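RagB/SusD domain protein (Flavobacterium johnsoniae, PDB 5J90) binds chitin as a SusD-like protein of a chitin utilization locus, probably an outer-membrane lipoprotein that takes part in glycan capture at the cell surface. Local coordinates at residues F37-V42 with Y94-F99; F88-G93 with G135-S140; H28-F33 with E185-T190; L122-M127 with A163-A168; Y251-A256 with K325-M330. One frame throughout, in Å; residues are numbered along the deposited sequence.

Contact 1 (F37-V42 with Y94-F99); sequences FNNIQV and YKNVMF
Asn39 meets Asn96 where the loop after helix 33-37 lies against helix 83-108, one of the long helices of this SusD-like, TPR-related fold. Helix 83-108 carries a wider pi-type turn here, closed by the bond from Phe99 N to Tyr94 O. Asn39 can be followed outward from its backbone. Its CB rests on Asn96 CB at 3.6 Å. Its CG then lies over Asn96 CB and CG. At the tip the two amides are stacked, with their planes only 12° apart. OD1 of Asn39 sits 3.7 Å from ND2 of Asn96, and ND2 of Asn39 lies 3.6 Å from CG of Asn96. Both residues have CG beside their own backbone N (chi1 -67° in Asn39 and -66° in Asn96), which lets the flat groups overlap. No hydrogen bond joins the two segments. Each amide is held from its own side of the contact instead: Asn39 ND2 bonds to Pro35 O, and Asn96 ND2 bonds to Tyr92 O. Next to the amides, Val97 supplies the apolar part. It touches Ile40 loosely, CG2 to CG1 at 4.5 Å. The same methyl, Val97 CG2, also packs against the backbone oxygen Asn39 O at 3.7 Å.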
# COMPACT_ATOMS: atom_id res chain seq x y z
N PHE A 37 20.14 17.66 19.31
CA PHE A 37 19.11 18.54 19.86
C PHE A 37 18.78 19.70 18.94
O PHE A 37 17.63 20.13 18.85
CB PHE A 37 19.56 19.11 21.21
CG PHE A 37 19.48 18.15 22.36
CD1 PHE A 37 18.29 17.50 22.67
CD2 PHE A 37 20.59 17.90 23.16
CE1 PHE A 37 18.22 16.63 23.75
CE2 PHE A 37 20.53 17.03 24.23
CZ PHE A 37 19.34 16.39 24.53
N ASN A 38 19.81 20.23 18.28
CA ASN A 38 19.66 21.45 17.50
C ASN A 38 19.22 21.23 16.05
O ASN A 38 19.03 22.19 15.31
CB ASN A 38 20.97 22.26 17.51
CG ASN A 38 21.21 22.95 18.83
OD1 ASN A 38 20.26 23.30 19.54
ND2 ASN A 38 22.47 23.13 19.18
N ASN A 39 19.06 19.97 15.66
CA ASN A 39 18.78 19.67 14.25
C ASN A 39 17.68 18.65 13.98
O ASN A 39 17.56 18.18 12.86
CB ASN A 39 20.06 19.28 13.50
CG ASN A 39 21.03 20.44 13.37
OD1 ASN A 39 20.90 21.28 12.48
ND2 ASN A 39 22.00 20.50 14.27
N ILE A 40 16.89 18.31 14.98
CA ILE A 40 15.65 17.57 14.72
C ILE A 40 14.76 18.48 13.89
O ILE A 40 14.36 18.14 12.77
CB ILE A 40 14.97 17.12 16.02
CG1 ILE A 40 15.88 16.14 16.75
CG2 ILE A 40 13.59 16.50 15.73
CD1 ILE A 40 15.57 16.02 18.23
N GLN A 41 14.47 19.67 14.43
CA GLN A 41 14.14 20.82 13.61
C GLN A 41 15.38 21.71 13.61
O GLN A 41 15.90 22.05 14.67
CB GLN A 41 12.95 21.59 14.19
CG GLN A 41 11.67 20.82 14.08
CD GLN A 41 10.46 21.66 14.43
OE1 GLN A 41 10.56 22.62 15.20
NE2 GLN A 41 9.32 21.31 13.87
N VAL A 42 15.87 22.06 12.43
CA VAL A 42 17.08 22.88 12.36
C VAL A 42 16.81 24.26 12.93
O VAL A 42 16.01 25.03 12.40
CB VAL A 42 17.62 22.97 10.93
CG1 VAL A 42 18.79 23.96 10.87
CG2 VAL A 42 18.05 21.59 10.45
N TYR A 94 20.96 13.76 8.24
CA TYR A 94 22.01 12.76 8.31
C TYR A 94 23.32 13.31 8.89
O TYR A 94 24.00 12.62 9.65
CB TYR A 94 22.24 12.10 6.94
CG TYR A 94 21.27 10.95 6.73
CD1 TYR A 94 20.07 11.15 6.07
CD2 TYR A 94 21.55 9.70 7.25
CE1 TYR A 94 19.17 10.11 5.90
CE2 TYR A 94 20.65 8.64 7.10
CZ TYR A 94 19.46 8.86 6.42
OH TYR A 94 18.56 7.83 6.26
N LYS A 95 23.65 14.55 8.56
CA LYS A 95 24.90 15.13 9.02
C LYS A 95 24.90 15.36 10.53
O LYS A 95 25.92 15.20 11.20
CB LYS A 95 25.17 16.44 8.29
CG LYS A 95 26.46 17.15 8.70
CD LYS A 95 27.66 16.54 8.00
CE LYS A 95 28.95 17.22 8.43
NZ LYS A 95 30.13 16.65 7.72
N ASN A 96 23.74 15.72 11.07
CA ASN A 96 23.66 16.17 12.46
C ASN A 96 22.97 15.23 13.42
O ASN A 96 23.39 15.08 14.56
CB ASN A 96 23.01 17.54 12.54
CG ASN A 96 23.85 18.60 11.89
OD1 ASN A 96 24.94 18.90 12.36
ND2 ASN A 96 23.36 19.15 10.79
N VAL A 97 21.88 14.61 12.98
CA VAL A 97 21.22 13.64 13.84
C VAL A 97 21.83 12.25 13.68
O VAL A 97 22.34 11.68 14.65
CB VAL A 97 19.70 13.60 13.58
CG1 VAL A 97 19.05 12.51 14.42
CG2 VAL A 97 19.09 14.96 13.89
N MET A 98 21.81 11.71 12.47
CA MET A 98 22.26 10.34 12.28
C MET A 98 23.74 10.16 12.58
O MET A 98 24.12 9.20 13.24
CB MET A 98 21.91 9.82 10.88
CG MET A 98 22.11 8.32 10.72
SD MET A 98 20.91 7.39 11.71
CE MET A 98 21.33 5.73 11.20
N PHE A 99 24.57 11.07 12.08
CA PHE A 99 26.00 10.88 12.31
C PHE A 99 26.34 10.86 13.79
O PHE A 99 27.13 10.04 14.25
CB PHE A 99 26.87 11.93 11.62
CG PHE A 99 28.30 11.84 12.04
CD1 PHE A 99 29.12 10.85 11.51
CD2 PHE A 99 28.81 12.68 13.02
CE1 PHE A 99 30.44 10.73 11.92
CE2 PHE A 99 30.13 12.56 13.43
CZ PHE A 99 30.94 11.58 12.89

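Contact 2 (F88-G93 with G135-S140); sequences FIWDYG and GPIIYS. With EDO (1,2-ethanediol), chain C.
Trp90 reaches from helix 83-108 to Ile137 and Ile138 with the six-membered part of its indole. CZ3 of Trp90 lies 4.1 Å from CG2 of Ile137. CZ2 of Trp90 meets CD1 of Ile138 at 4.0 Å, and this methyl lies in the ring plane at the edge. Between them, CH2 of Trp90 is 3.9 Å from the backbone N of Ile138, which approaches the ring obliquely. The contact is buried, without a hydrogen bond across it. The CB of Trp90 does not aim at the loop; chi1 of -176°, with CG opposite the backbone N, lets the indole reach it. This loop follows helix 113-134, so the contact ties the exit of one helix in the TPR-like helical part of the SusD fold to the flank of the helix before it. Gly135, with positive phi, marks that exit. In the next shell Phe134 meets the indole edge-to-face, and Tyr94 and Tyr151 also touch it. Tyr94 OH bonds to Ile138 O, and the Ile137 backbone is bonded to Asp152. Tyr92 OH shares a hydrogen bond of 2.5 Å with O1 of a 1,2-ethanediol, probably a crystallisation additive. C1 of the diol lies 4.0 Å from Phe88 CE2.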
# COMPACT_ATOMS: atom_id res chain seq x y z
N PHE A 88 17.66 19.50 1.56
CA PHE A 88 18.06 19.97 2.89
C PHE A 88 17.59 19.05 4.02
O PHE A 88 18.28 18.90 5.03
CB PHE A 88 17.56 21.39 3.13
CG PHE A 88 18.41 22.45 2.49
CD1 PHE A 88 18.22 22.80 1.16
CD2 PHE A 88 19.42 23.07 3.20
CE1 PHE A 88 19.02 23.78 0.56
CE2 PHE A 88 20.23 24.04 2.62
CZ PHE A 88 20.02 24.40 1.29
N ILE A 89 16.42 18.44 3.85
CA ILE A 89 15.87 17.56 4.88
C ILE A 89 16.83 16.41 5.13
O ILE A 89 17.21 16.12 6.27
CB ILE A 89 14.51 16.97 4.43
CG1 ILE A 89 13.53 18.07 4.01
CG2 ILE A 89 13.94 16.08 5.53
CD1 ILE A 89 12.30 17.54 3.28
N TRP A 90 17.24 15.75 4.05
CA TRP A 90 18.12 14.60 4.14
C TRP A 90 19.51 15.03 4.62
O TRP A 90 20.09 14.44 5.54
CB TRP A 90 18.20 13.93 2.77
CG TRP A 90 19.00 12.67 2.71
CD1 TRP A 90 20.36 12.55 2.64
CD2 TRP A 90 18.48 11.34 2.67
NE1 TRP A 90 20.71 11.21 2.58
CE2 TRP A 90 19.57 10.45 2.60
CE3 TRP A 90 17.18 10.81 2.70
CZ2 TRP A 90 19.41 9.07 2.54
CZ3 TRP A 90 17.02 9.43 2.65
CH2 TRP A 90 18.13 8.58 2.58
N ASP A 91 20.06 16.06 3.98
CA ASP A 91 21.45 16.41 4.23
C ASP A 91 21.68 16.88 5.67
O ASP A 91 22.62 16.43 6.33
CB ASP A 91 21.95 17.40 3.17
CG ASP A 91 21.97 16.81 1.77
OD1 ASP A 91 22.12 15.58 1.65
OD2 ASP A 91 21.82 17.56 0.78
N TYR A 92 20.80 17.74 6.18
CA TYR A 92 20.95 18.21 7.56
C TYR A 92 20.64 17.13 8.60
O TYR A 92 21.32 17.02 9.61
CB TYR A 92 20.14 19.48 7.81
CG TYR A 92 20.92 20.72 7.44
CD1 TYR A 92 21.08 21.09 6.11
CD2 TYR A 92 21.53 21.50 8.41
CE1 TYR A 92 21.81 22.21 5.76
CE2 TYR A 92 22.27 22.62 8.07
CZ TYR A 92 22.40 22.96 6.74
OH TYR A 92 23.13 24.08 6.38
N GLY A 93 19.64 16.30 8.33
CA GLY A 93 19.29 15.21 9.23
C GLY A 93 20.40 14.19 9.37
O GLY A 93 20.74 13.76 10.47
N GLY A 135 10.17 7.32 3.06
CA GLY A 135 9.93 5.88 2.97
C GLY A 135 11.20 5.12 3.31
O GLY A 135 11.72 5.22 4.42
N PRO A 136 11.74 4.35 2.35
CA PRO A 136 13.05 3.73 2.60
C PRO A 136 14.09 4.80 2.92
O PRO A 136 14.08 5.88 2.31
CB PRO A 136 13.37 3.04 1.27
CG PRO A 136 12.01 2.83 0.61
CD PRO A 136 11.21 4.03 1.01
N ILE A 137 14.97 4.51 3.87
CA ILE A 137 16.08 5.42 4.20
C ILE A 137 17.32 4.61 4.55
O ILE A 137 17.24 3.40 4.76
CB ILE A 137 15.74 6.37 5.38
CG1 ILE A 137 15.51 5.57 6.67
CG2 ILE A 137 14.54 7.26 5.05
CD1 ILE A 137 15.52 6.44 7.94
N ILE A 138 18.46 5.29 4.61
CA ILE A 138 19.66 4.66 5.15
C ILE A 138 19.53 4.55 6.67
O ILE A 138 19.23 5.54 7.36
CB ILE A 138 20.93 5.45 4.77
CG1 ILE A 138 21.14 5.39 3.26
CG2 ILE A 138 22.14 4.88 5.51
CD1 ILE A 138 22.24 6.31 2.74
N TYR A 139 19.70 3.35 7.21
CA TYR A 139 19.58 3.18 8.65
C TYR A 139 20.61 2.15 9.12
O TYR A 139 21.65 2.53 9.65
CB TYR A 139 18.13 2.87 9.07
CG TYR A 139 17.78 3.32 10.47
CD1 TYR A 139 17.71 4.67 10.79
CD2 TYR A 139 17.51 2.39 11.48
CE1 TYR A 139 17.40 5.09 12.08
CE2 TYR A 139 17.20 2.81 12.78
CZ TYR A 139 17.14 4.16 13.06
OH TYR A 139 16.83 4.60 14.33
N SER A 140 20.36 0.87 8.88
CA SER A 140 21.28 -0.18 9.34
C SER A 140 22.69 -0.05 8.74
O SER A 140 23.67 -0.42 9.39
CB SER A 140 20.72 -1.59 9.09
OG SER A 140 20.71 -1.93 7.70
C1 EDO C . 23.91 25.01 3.69
O1 EDO C . 24.89 24.53 4.62
C2 EDO C . 24.27 24.54 2.29
O2 EDO C . 24.41 23.11 2.29

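Contact 3 (H28-F33 with E185-T190); sequences HIKGGF and ESTDMT
Thr187 is the centre of this contact and touches both Lys30 and Phe33. Its two branches divide the work. OG1 lies against the aliphatic part of Lys30, 3.6 Å from CD. CG2 turns to Phe33 and sits 3.7 Å from its CB. This methyl also approaches CG and CD1 of the Phe33 ring, obliquely, and packs on the backbone oxygen of Lys30 at 3.7 Å. The torsion of Thr187 explains the split: OG1 lies beside the backbone N (chi1 -57°), while CG2 is anti to it. Lys30 crosses Thr187 at about a right angle, its chain extended beyond CG. Phe33 crosses at a similar angle, and Lys30 O lies at the edge of its ring, in plane. Lys30 O also accepts the backbone bond from Phe33 N that closes the short 3-10 turn at 30-32.

Thus the N-terminal loop before helix 33-37 is packed on the loop between helices 154-177 and 196-213. The CB of Phe33 points toward segment 185-190. Its ring and that of Phe184 meet edge-to-face, and Phe115 and Leu122 of helix 113-134 lie beside it. Nearby, Asp188 OD1 accepts from Thr190 OG1 at 2.8 Å, and OD2 bonds to Gly194 N and Trp199 NE1. No hydrogen bond or salt bridge crosses between the segments. The contact therefore rests on van der Waals packing, and even the Thr187 hydroxyl touches Lys30 only at the lysine methylenes.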
# COMPACT_ATOMS: atom_id res chain seq x y z
N HIS A 28 34.33 13.21 25.72
CA HIS A 28 34.45 12.95 24.29
C HIS A 28 33.12 12.50 23.69
O HIS A 28 32.94 12.51 22.47
CB HIS A 28 35.52 11.88 24.05
CG HIS A 28 35.26 10.59 24.77
ND1 HIS A 28 35.08 10.53 26.14
CD2 HIS A 28 35.14 9.32 24.32
CE1 HIS A 28 34.86 9.27 26.49
NE2 HIS A 28 34.90 8.52 25.41
N ILE A 29 32.19 12.12 24.56
CA ILE A 29 30.88 11.62 24.15
C ILE A 29 29.80 12.70 24.20
O ILE A 29 28.96 12.80 23.31
CB ILE A 29 30.44 10.45 25.06
CG1 ILE A 29 31.26 9.19 24.74
CG2 ILE A 29 28.94 10.17 24.94
CD1 ILE A 29 31.09 8.08 25.76
N LYS A 30 29.85 13.53 25.24
CA LYS A 30 28.78 14.49 25.50
C LYS A 30 28.57 15.50 24.38
O LYS A 30 27.46 15.96 24.16
CB LYS A 30 29.03 15.21 26.83
CG LYS A 30 28.96 14.30 28.05
CD LYS A 30 29.35 15.04 29.32
CE LYS A 30 29.37 14.11 30.52
NZ LYS A 30 29.81 14.82 31.75
N GLY A 31 29.65 15.86 23.67
CA GLY A 31 29.59 16.87 22.64
C GLY A 31 28.71 16.51 21.45
O GLY A 31 28.28 17.38 20.68
N GLY A 32 28.42 15.22 21.30
CA GLY A 32 27.62 14.76 20.19
C GLY A 32 26.14 15.06 20.34
O GLY A 32 25.39 15.05 19.35
N PHE A 33 25.70 15.34 21.56
CA PHE A 33 24.28 15.57 21.80
C PHE A 33 23.75 16.89 21.27
O PHE A 33 22.64 16.96 20.75
CB PHE A 33 23.94 15.37 23.28
CG PHE A 33 23.92 13.94 23.70
CD1 PHE A 33 25.07 13.32 24.17
CD2 PHE A 33 22.75 13.19 23.61
CE1 PHE A 33 25.05 11.99 24.54
CE2 PHE A 33 22.73 11.86 23.98
CZ PHE A 33 23.88 11.25 24.45
N GLU A 185 22.39 15.84 33.23
CA GLU A 185 21.77 17.15 33.35
C GLU A 185 22.49 18.27 32.58
O GLU A 185 21.86 19.05 31.88
CB GLU A 185 21.55 17.58 34.81
CG GLU A 185 20.87 18.94 34.90
CD GLU A 185 20.42 19.32 36.30
OE1 GLU A 185 20.70 18.57 37.26
OE2 GLU A 185 19.78 20.39 36.43
N SER A 186 23.82 18.32 32.69
CA SER A 186 24.58 19.38 32.04
C SER A 186 24.57 19.28 30.51
O SER A 186 24.85 20.26 29.82
CB SER A 186 26.02 19.42 32.56
OG SER A 186 26.73 18.24 32.26
N THR A 187 24.23 18.10 30.00
CA THR A 187 24.19 17.87 28.55
C THR A 187 22.78 18.01 27.98
O THR A 187 22.60 18.36 26.81
CB THR A 187 24.75 16.48 28.22
OG1 THR A 187 26.08 16.35 28.74
CG2 THR A 187 24.78 16.26 26.72
N ASP A 188 21.78 17.73 28.82
CA ASP A 188 20.38 17.75 28.39
C ASP A 188 19.97 19.17 27.97
O ASP A 188 20.36 20.15 28.60
CB ASP A 188 19.51 17.25 29.54
CG ASP A 188 18.15 16.74 29.10
OD1 ASP A 188 17.76 16.99 27.93
OD2 ASP A 188 17.47 16.11 29.94
N MET A 189 19.20 19.26 26.89
CA MET A 189 18.71 20.55 26.40
C MET A 189 17.20 20.52 26.22
O MET A 189 16.66 21.10 25.28
CB MET A 189 19.40 20.89 25.07
CG MET A 189 20.92 20.88 25.17
SD MET A 189 21.71 21.24 23.60
CE MET A 189 21.02 22.87 23.26
N THR A 190 16.52 19.83 27.13
CA THR A 190 15.07 19.69 27.05
C THR A 190 14.44 20.19 28.33
O THR A 190 15.09 20.86 29.13
CB THR A 190 14.66 18.22 26.86
OG1 THR A 190 15.01 17.46 28.03
CG2 THR A 190 15.36 17.61 25.63

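Contact 4 (L122-M127 with A163-A168); sequences LKVEGM and AELDTA
Val124 and Leu165 form the buried, apolar part of this contact, and Lys123 and Glu164 form its polar, partly exposed part. On the buried side, CD2 of Leu165 lies 4.1 Å from CG2 of Val124 and about as far from its CB. The CB of Leu165 does not point straight across, but its CD2 methyl reaches the other helix. Leu206 and Leu210 of helix 196-213 also pack on Val124. Val124 CG2 has a second neighbour, OE1 of Glu164 at 3.5 Å, so this methyl lies between the apolar and polar parts.

Segments 122-127 and 163-168 lie on helices 113-134 and 154-177. The axes of these short segments run nearly antiparallel, at 153°, and come within 10.2 Å. Such antiparallel helix pairing is the building principle of TPR-like folds, the clan to which SusD-like proteins belong.

Toward the partly exposed side the touching atoms are charged. NZ of Lys123 forms a salt bridge with OE2 of Glu164 at 2.8 Å. The ammonium group meets OE2 on its syn side, 32° out of the carboxylate plane. Lys123 has CG anti to its backbone N (chi1 -178°) and is extended beyond it, so NZ is carried across to the carboxylate. The two side chains cross at about a right angle. The other carboxylate oxygen, OE1, and Tyr139 OH are hydrogen-bonded. The Tyr139 ring also makes a cation-pi contact with Lys123. The carboxylate is thus gripped at both oxygens, which probably favours its charged form. Met98 and Ala101 of helix 83-108 lie along Lys123.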
# COMPACT_ATOMS: atom_id res chain seq x y z
N LEU A 122 16.93 9.90 21.12
CA LEU A 122 17.06 11.05 20.24
C LEU A 122 17.15 10.64 18.77
O LEU A 122 16.60 11.31 17.89
CB LEU A 122 18.29 11.87 20.62
CG LEU A 122 18.05 12.90 21.71
CD1 LEU A 122 19.38 13.48 22.16
CD2 LEU A 122 17.12 13.99 21.20
N LYS A 123 17.85 9.54 18.51
CA LYS A 123 17.98 9.00 17.17
C LYS A 123 16.60 8.68 16.58
O LYS A 123 16.29 9.09 15.46
CB LYS A 123 18.84 7.73 17.19
CG LYS A 123 19.08 7.10 15.83
CD LYS A 123 19.72 5.72 16.02
CE LYS A 123 20.14 5.09 14.69
NZ LYS A 123 20.63 3.71 14.90
N VAL A 124 15.78 7.96 17.34
CA VAL A 124 14.46 7.59 16.85
C VAL A 124 13.59 8.85 16.69
O VAL A 124 12.86 8.98 15.70
CB VAL A 124 13.80 6.55 17.76
CG1 VAL A 124 12.36 6.28 17.32
CG2 VAL A 124 14.62 5.26 17.75
N GLU A 125 13.70 9.80 17.62
CA GLU A 125 12.94 11.04 17.49
C GLU A 125 13.28 11.78 16.19
O GLU A 125 12.38 12.25 15.50
CB GLU A 125 13.18 11.95 18.70
CG GLU A 125 12.72 13.40 18.51
CD GLU A 125 11.24 13.57 18.17
OE1 GLU A 125 10.43 12.61 18.33
OE2 GLU A 125 10.89 14.69 17.72
N GLY A 126 14.56 11.86 15.85
CA GLY A 126 14.92 12.53 14.61
C GLY A 126 14.68 11.69 13.37
O GLY A 126 14.19 12.20 12.34
N MET A 127 15.01 10.41 13.43
CA MET A 127 14.98 9.59 12.22
C MET A 127 13.61 9.04 11.82
O MET A 127 13.39 8.74 10.64
CB MET A 127 16.05 8.49 12.26
CG MET A 127 17.49 9.05 12.42
SD MET A 127 17.98 10.27 11.17
CE MET A 127 18.02 9.24 9.70
N ALA A 163 12.91 -1.68 18.44
CA ALA A 163 13.94 -2.42 19.19
C ALA A 163 14.92 -1.48 19.88
O ALA A 163 15.38 -1.76 20.99
CB ALA A 163 14.69 -3.39 18.27
N GLU A 164 15.25 -0.38 19.22
CA GLU A 164 16.10 0.64 19.83
C GLU A 164 15.42 1.26 21.05
O GLU A 164 16.06 1.46 22.09
CB GLU A 164 16.48 1.70 18.80
CG GLU A 164 17.49 1.17 17.79
CD GLU A 164 17.68 2.07 16.58
OE1 GLU A 164 16.79 2.90 16.29
OE2 GLU A 164 18.73 1.93 15.92
N LEU A 165 14.13 1.55 20.94
CA LEU A 165 13.41 2.03 22.12
C LEU A 165 13.38 0.98 23.23
O LEU A 165 13.48 1.33 24.40
CB LEU A 165 12.01 2.50 21.74
CG LEU A 165 11.96 3.71 20.80
CD1 LEU A 165 10.52 4.07 20.50
CD2 LEU A 165 12.71 4.90 21.39
N ASP A 166 13.24 -0.31 22.87
CA ASP A 166 13.31 -1.38 23.88
C ASP A 166 14.64 -1.33 24.63
O ASP A 166 14.66 -1.39 25.86
CB ASP A 166 13.19 -2.77 23.24
CG ASP A 166 11.80 -3.07 22.70
OD1 ASP A 166 10.82 -2.43 23.14
OD2 ASP A 166 11.72 -3.98 21.84
N THR A 167 15.73 -1.22 23.89
CA THR A 167 17.07 -1.17 24.49
C THR A 167 17.21 0.03 25.43
O THR A 167 17.66 -0.11 26.58
CB THR A 167 18.13 -1.12 23.40
OG1 THR A 167 18.07 -2.33 22.63
CG2 THR A 167 19.53 -0.98 24.00
N ALA A 168 16.81 1.21 24.95
CA ALA A 168 16.92 2.43 25.74
C ALA A 168 16.08 2.39 27.02
O ALA A 168 16.54 2.76 28.10
CB ALA A 168 16.54 3.64 24.90

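Contact 5 (Y251-A256 with K325-M330); sequences YTNPIA and KEIYLM
Lys325 and Tyr251 meet through the backbone. CA of Lys325 approaches Tyr251 O at 3.3 Å in a CA-H...O contact, with an angle of 138° at the hydrogen. CB and CG of Lys325 lie alongside the same oxygen, CB at 3.4 Å. Tyr251 O is buried here and has no conventional hydrogen-bond partner in the model. The lysine chain bends at chi3 (81°), and its NZ bonds to Pro249 O.

Van der Waals packing joins Asn253 and Ile327. CG1 of Ile327 rests 4.0 Å from both CB and ND2 of Asn253, and the two side chains cross at a slant. Gln41 packs on Ile327 as well.

Polar links involve both ends of the Asn253 amide. ND2 donates to a water at 3.0 Å. That water in turn donates to Glu326 O at 2.7 Å and so bridges the segments. OD1 of Asn253 accepts from Ile255 N at 2.9 Å, in a fairly straight bond of 162°. The Asn253 backbone is also hydrogen-bonded to Ser324.

The second segment includes strand 326-328, which pairs antiparallel with strand 244-247. Leu329 and Met330 sit opposite the single residue Phe244, which makes a classic beta bulge, and the chain turns a corner at Leu329. The first segment leads into helix 255-261. The bond from Ile255 N to Asn253 OD1 is an Asx-turn capping bond ahead of that helix, here placed beside a small two-stranded antiparallel sheet.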
# COMPACT_ATOMS: atom_id res chain seq x y z
N TYR A 251 18.79 30.14 20.78
CA TYR A 251 17.95 30.38 19.60
C TYR A 251 16.46 30.51 19.87
O TYR A 251 15.90 29.79 20.70
CB TYR A 251 18.17 29.28 18.54
CG TYR A 251 19.62 29.03 18.21
CD1 TYR A 251 20.40 30.03 17.63
CD2 TYR A 251 20.22 27.81 18.49
CE1 TYR A 251 21.74 29.81 17.34
CE2 TYR A 251 21.56 27.58 18.19
CZ TYR A 251 22.31 28.59 17.62
OH TYR A 251 23.64 28.37 17.33
N THR A 252 15.84 31.44 19.17
CA THR A 252 14.39 31.53 19.09
C THR A 252 13.92 30.56 17.99
O THR A 252 14.63 30.35 17.00
CB THR A 252 13.98 32.98 18.76
OG1 THR A 252 14.38 33.83 19.85
CG2 THR A 252 12.48 33.12 18.57
N ASN A 253 12.73 29.98 18.15
CA ASN A 253 12.12 29.17 17.09
C ASN A 253 12.26 29.91 15.75
O ASN A 253 11.87 31.07 15.64
CB ASN A 253 10.64 28.95 17.42
CG ASN A 253 9.96 27.98 16.47
OD1 ASN A 253 10.19 28.02 15.25
ND2 ASN A 253 9.10 27.12 17.01
N PRO A 254 12.84 29.25 14.72
CA PRO A 254 13.13 29.97 13.47
C PRO A 254 11.88 30.48 12.75
O PRO A 254 11.97 31.39 11.92
CB PRO A 254 13.87 28.92 12.62
CG PRO A 254 13.52 27.61 13.23
CD PRO A 254 13.35 27.87 14.70
N ILE A 255 10.72 29.91 13.07
CA ILE A 255 9.48 30.37 12.47
C ILE A 255 9.20 31.84 12.81
O ILE A 255 8.58 32.55 12.01
CB ILE A 255 8.29 29.47 12.85
CG1 ILE A 255 8.53 28.03 12.35
CG2 ILE A 255 6.99 30.01 12.27
CD1 ILE A 255 7.55 27.03 12.90
N ALA A 256 9.65 32.30 13.97
CA ALA A 256 9.44 33.70 14.35
C ALA A 256 10.04 34.64 13.31
O ALA A 256 9.42 35.65 12.95
CB ALA A 256 10.02 33.97 15.73
N LYS A 325 12.24 30.53 23.02
CA LYS A 325 13.45 29.73 22.89
C LYS A 325 13.15 28.26 23.19
O LYS A 325 14.06 27.44 23.24
CB LYS A 325 14.54 30.27 23.82
CG LYS A 325 14.86 31.75 23.57
CD LYS A 325 15.77 32.32 24.67
CE LYS A 325 17.21 31.95 24.41
NZ LYS A 325 18.12 32.56 25.44
N GLU A 326 11.87 27.94 23.40
CA GLU A 326 11.45 26.55 23.62
C GLU A 326 10.63 26.06 22.44
O GLU A 326 9.65 26.69 22.03
CB GLU A 326 10.67 26.44 24.93
CG GLU A 326 11.44 27.06 26.09
CD GLU A 326 10.90 26.73 27.46
OE1 GLU A 326 9.84 26.08 27.58
OE2 GLU A 326 11.56 27.14 28.45
N ILE A 327 11.06 24.94 21.88
CA ILE A 327 10.45 24.39 20.66
C ILE A 327 9.88 23.02 20.99
O ILE A 327 10.61 22.07 21.26
CB ILE A 327 11.48 24.28 19.52
CG1 ILE A 327 12.10 25.64 19.19
CG2 ILE A 327 10.83 23.68 18.28
CD1 ILE A 327 13.38 25.94 19.94
N TYR A 328 8.55 22.94 21.00
CA TYR A 328 7.87 21.69 21.39
C TYR A 328 7.84 20.71 20.23
O TYR A 328 7.50 21.06 19.10
CB TYR A 328 6.45 21.99 21.88
CG TYR A 328 6.43 22.58 23.27
CD1 TYR A 328 6.73 23.92 23.47
CD2 TYR A 328 6.16 21.79 24.38
CE1 TYR A 328 6.74 24.46 24.74
CE2 TYR A 328 6.16 22.32 25.65
CZ TYR A 328 6.45 23.66 25.82
OH TYR A 328 6.46 24.20 27.09
N LEU A 329 8.21 19.47 20.53
CA LEU A 329 8.23 18.42 19.51
C LEU A 329 7.23 17.30 19.79
O LEU A 329 6.86 16.56 18.88
CB LEU A 329 9.65 17.86 19.36
CG LEU A 329 10.67 18.86 18.82
CD1 LEU A 329 12.07 18.27 18.90
CD2 LEU A 329 10.31 19.27 17.39
N MET A 330 6.79 17.16 21.04
CA MET A 330 5.71 16.23 21.37
C MET A 330 5.05 16.67 22.68
O MET A 330 5.66 16.59 23.75
CB MET A 330 6.24 14.80 21.50
CG MET A 330 5.15 13.77 21.79
SD MET A 330 5.79 12.10 22.07
CE MET A 330 6.19 11.61 20.40
O HOH W 1 8.16 27.43 19.87

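Overall arrangement
Contacts 1 and 4 each touch all the others. Contact 1 shares helix 83-108 with contact 2, 10 Å away between centres, and Met98 CE lies 3.6 Å from Tyr139 O. Phe37 packs on contact 3, its CD2 3.5 Å from Met189 SD, and on Leu122 of contact 4. Val42 O lies 3.7 Å from Pro254 CG of contact 5. Contacts 2 and 4 also meet where Tyr139 CE1 lies 3.7 Å from Met127 CB. Contact 5 has its centre 22 Å from those of contacts 2 and 4, yet Leu329 still touches Glu125. Contacts 1, 2 and 4 are nested within the chain loop closed by contact 3. The diol, a probable crystallisation additive, is the bound group beside contact 2.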